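Alpha-galactosidase (Thermus thermophilus, PDB 6LCJ) probably hydrolyses alpha-galactosidic bonds to release terminal galactose, as expected of a thermostable family GH36 alpha-galactosidase that assembles as a hexamer. Local coordinates at residues E281-A286 with M324-E329. Numbering follows the deposited sequence.
Sequences EVVEWA and MARLRE
Arg326 rests the aliphatic base of its side chain on Val283. Its CB lies 3.7 Å from Val283 CG1, and its CG is equally close to that same methyl, so one branch of the valine bears on both methylenes. With CG anti to the backbone N (chi1 169°), the chain starts out beside the valine; it then bends at chi2 (72°), and CD moves away from CG1. At the tip, the guanidinium NH2 comes close to the like-charged Arg291 NH2. Arginine suits this margin because its methylenes can cover a buried valine while its charge stays in a partly exposed place.

Leu327 fills the more deeply buried side. Its CD1 sits 4.1 Å from Ala286 CB, and the same methyl lies 4.1 Å from the backbone Val283 O. Alanine, whose CB points toward the other helix, leaves room for this branched tip, and Ala287 extends the small-residue surface. No hydrogen bond joins the segments, which run in the same general direction with axes 9.3 Å and 30° apart. They belong to helices 280-296 and 317-331, consecutive in sequence, linked through parallel strand 298-303 and neighbours in the outer helical layer characteristic of a TIM barrel.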
ATOM      1  N   GLU E 281     -37.159  23.624 -15.190  1.00 32.52           N
ATOM      2  CA  GLU E 281     -37.270  23.441 -16.630  1.00 35.67           C
ATOM      3  C   GLU E 281     -37.276  21.964 -17.004  1.00 39.24           C
ATOM      4  O   GLU E 281     -37.982  21.551 -17.933  1.00 39.90           O
ATOM      5  CB  GLU E 281     -36.124  24.161 -17.319  1.00 38.97           C
ATOM      6  CG  GLU E 281     -36.384  24.584 -18.728  1.00 44.35           C
ATOM      7  CD  GLU E 281     -35.351  25.591 -19.202  1.00 49.64           C
ATOM      8  OE1 GLU E 281     -34.746  26.269 -18.333  1.00 49.11           O
ATOM      9  OE2 GLU E 281     -35.148  25.698 -20.437  1.00 51.03           O
ATOM     10  N   VAL E 282     -36.496  21.151 -16.291  1.00 38.13           N
ATOM     11  CA  VAL E 282     -36.443  19.726 -16.586  1.00 32.22           C
ATOM     12  C   VAL E 282     -37.749  19.058 -16.192  1.00 30.85           C
ATOM     13  O   VAL E 282     -38.305  18.257 -16.949  1.00 32.22           O
ATOM     14  CB  VAL E 282     -35.240  19.085 -15.875  1.00 36.71           C
ATOM     15  CG1 VAL E 282     -35.427  17.570 -15.744  1.00 30.98           C
ATOM     16  CG2 VAL E 282     -33.953  19.437 -16.601  1.00 34.70           C
ATOM     17  N   VAL E 283     -38.257  19.381 -15.002  1.00 29.85           N
ATOM     18  CA  VAL E 283     -39.556  18.868 -14.569  1.00 33.81           C
ATOM     19  C   VAL E 283     -40.645  19.249 -15.560  1.00 35.96           C
ATOM     20  O   VAL E 283     -41.544  18.454 -15.853  1.00 38.30           O
ATOM     21  CB  VAL E 283     -39.888  19.393 -13.166  1.00 33.69           C
ATOM     22  CG1 VAL E 283     -41.242  18.893 -12.734  1.00 31.21           C
ATOM     23  CG2 VAL E 283     -38.814  18.987 -12.197  1.00 37.62           C
ATOM     24  N   GLU E 284     -40.600  20.483 -16.063  1.00 38.06           N
ATOM     25  CA  GLU E 284     -41.572  20.934 -17.054  1.00 41.08           C
ATOM     26  C   GLU E 284     -41.482  20.096 -18.322  1.00 39.15           C
ATOM     27  O   GLU E 284     -42.504  19.712 -18.905  1.00 34.25           O
ATOM     28  CB  GLU E 284     -41.313  22.410 -17.352  1.00 44.69           C
ATOM     29  CG  GLU E 284     -42.338  23.150 -18.169  1.00 53.11           C
ATOM     30  CD  GLU E 284     -41.946  24.624 -18.318  1.00 67.04           C
ATOM     31  OE1 GLU E 284     -42.017  25.368 -17.304  1.00 68.99           O
ATOM     32  OE2 GLU E 284     -41.538  25.025 -19.435  1.00 68.08           O
ATOM     33  N   TRP E 285     -40.255  19.801 -18.755  1.00 33.87           N
ATOM     34  CA  TRP E 285     -40.036  18.989 -19.945  1.00 32.54           C
ATOM     35  C   TRP E 285     -40.531  17.557 -19.734  1.00 34.61           C
ATOM     36  O   TRP E 285     -41.189  16.985 -20.614  1.00 32.71           O
ATOM     37  CB  TRP E 285     -38.548  19.045 -20.292  1.00 30.84           C
ATOM     38  CG  TRP E 285     -38.057  18.172 -21.391  1.00 33.68           C
ATOM     39  CD1 TRP E 285     -37.941  18.503 -22.718  1.00 33.29           C
ATOM     40  CD2 TRP E 285     -37.553  16.838 -21.265  1.00 33.68           C
ATOM     41  NE1 TRP E 285     -37.414  17.445 -23.426  1.00 38.32           N
ATOM     42  CE2 TRP E 285     -37.168  16.412 -22.555  1.00 38.66           C
ATOM     43  CE3 TRP E 285     -37.397  15.960 -20.192  1.00 33.26           C
ATOM     44  CZ2 TRP E 285     -36.643  15.140 -22.795  1.00 38.00           C
ATOM     45  CZ3 TRP E 285     -36.863  14.700 -20.435  1.00 30.88           C
ATOM     46  CH2 TRP E 285     -36.492  14.306 -21.720  1.00 32.28           C
ATOM     47  N   ALA E 286     -40.252  16.973 -18.565  1.00 30.74           N
ATOM     48  CA  ALA E 286     -40.716  15.612 -18.306  1.00 35.30           C
ATOM     49  C   ALA E 286     -42.239  15.561 -18.207  1.00 32.42           C
ATOM     50  O   ALA E 286     -42.864  14.622 -18.713  1.00 30.38           O
ATOM     51  CB  ALA E 286     -40.062  15.049 -17.037  1.00 30.61           C
ATOM     52  N   MET E 324     -42.232  14.398  -9.208  1.00 29.95           N
ATOM     53  CA  MET E 324     -43.266  13.415  -9.505  1.00 32.21           C
ATOM     54  C   MET E 324     -44.664  13.981  -9.291  1.00 32.13           C
ATOM     55  O   MET E 324     -45.596  13.603 -10.005  1.00 31.52           O
ATOM     56  CB  MET E 324     -43.068  12.159  -8.649  1.00 30.98           C
ATOM     57  CG  MET E 324     -41.831  11.345  -8.988  1.00 29.32           C
ATOM     58  SD  MET E 324     -41.654  11.030 -10.760  1.00 35.34           S
ATOM     59  CE  MET E 324     -40.413  12.219 -11.089  1.00 32.38           C
ATOM     60  N   ALA E 325     -44.835  14.861  -8.300  1.00 32.21           N
ATOM     61  CA  ALA E 325     -46.131  15.497  -8.093  1.00 32.46           C
ATOM     62  C   ALA E 325     -46.561  16.294  -9.321  1.00 34.16           C
ATOM     63  O   ALA E 325     -47.748  16.346  -9.652  1.00 32.66           O
ATOM     64  CB  ALA E 325     -46.075  16.393  -6.861  1.00 30.06           C
ATOM     65  N   ARG E 326     -45.610  16.905 -10.018  1.00 30.87           N
ATOM     66  CA  ARG E 326     -45.953  17.620 -11.233  1.00 34.74           C
ATOM     67  C   ARG E 326     -46.328  16.644 -12.339  1.00 35.62           C
ATOM     68  O   ARG E 326     -47.267  16.888 -13.105  1.00 38.55           O
ATOM     69  CB  ARG E 326     -44.783  18.525 -11.645  1.00 34.93           C
ATOM     70  CG  ARG E 326     -44.900  19.141 -13.038  1.00 46.48           C
ATOM     71  CD  ARG E 326     -45.977  20.262 -13.144  1.00 55.18           C
ATOM     72  NE  ARG E 326     -46.342  20.518 -14.546  1.00 52.17           N
ATOM     73  CZ  ARG E 326     -47.568  20.365 -15.046  1.00 44.52           C
ATOM     74  NH1 ARG E 326     -48.564  19.970 -14.260  1.00 41.61           N
ATOM     75  NH2 ARG E 326     -47.791  20.589 -16.336  1.00 36.65           N
ATOM     76  N   LEU E 327     -45.615  15.525 -12.427  1.00 36.08           N
ATOM     77  CA  LEU E 327     -45.963  14.515 -13.418  1.00 34.16           C
ATOM     78  C   LEU E 327     -47.277  13.834 -13.058  1.00 31.43           C
ATOM     79  O   LEU E 327     -48.008  13.388 -13.948  1.00 28.48           O
ATOM     80  CB  LEU E 327     -44.837  13.490 -13.536  1.00 32.69           C
ATOM     81  CG  LEU E 327     -43.709  13.753 -14.519  1.00 34.69           C
ATOM     82  CD1 LEU E 327     -43.062  15.070 -14.214  1.00 33.55           C
ATOM     83  CD2 LEU E 327     -42.683  12.629 -14.453  1.00 34.61           C
ATOM     84  N   ARG E 328     -47.591  13.754 -11.765  1.00 28.55           N
ATOM     85  CA  ARG E 328     -48.883  13.227 -11.348  1.00 32.31           C
ATOM     86  C   ARG E 328     -50.012  14.109 -11.859  1.00 34.69           C
ATOM     87  O   ARG E 328     -51.002  13.611 -12.402  1.00 33.89           O
ATOM     88  CB  ARG E 328     -48.942  13.096  -9.824  1.00 28.77           C
ATOM     89  CG  ARG E 328     -50.339  12.744  -9.258  1.00 27.05           C
ATOM     90  CD  ARG E 328     -50.720  11.262  -9.431  1.00 27.98           C
ATOM     91  NE  ARG E 328     -51.304  10.982 -10.744  1.00 31.67           N
ATOM     92  CZ  ARG E 328     -51.491   9.764 -11.250  1.00 32.24           C
ATOM     93  NH1 ARG E 328     -51.126   8.688 -10.571  1.00 32.11           N
ATOM     94  NH2 ARG E 328     -52.042   9.620 -12.446  1.00 31.37           N
ATOM     95  N   GLU E 329     -49.867  15.432 -11.707  1.00 38.54           N
ATOM     96  CA  GLU E 329     -50.897  16.362 -12.158  1.00 35.04           C
ATOM     97  C   GLU E 329     -50.966  16.416 -13.674  1.00 34.62           C
ATOM     98  O   GLU E 329     -52.057  16.505 -14.245  1.00 36.46           O
ATOM     99  CB  GLU E 329     -50.637  17.752 -11.590  1.00 33.87           C
ATOM    100  CG  GLU E 329     -51.039  17.894 -10.138  1.00 36.48           C
ATOM    101  CD  GLU E 329     -52.562  17.980  -9.944  1.00 44.16           C
ATOM    102  OE1 GLU E 329     -53.320  17.920 -10.940  1.00 42.56           O
ATOM    103  OE2 GLU E 329     -53.006  18.104  -8.784  1.00 45.70           O
TER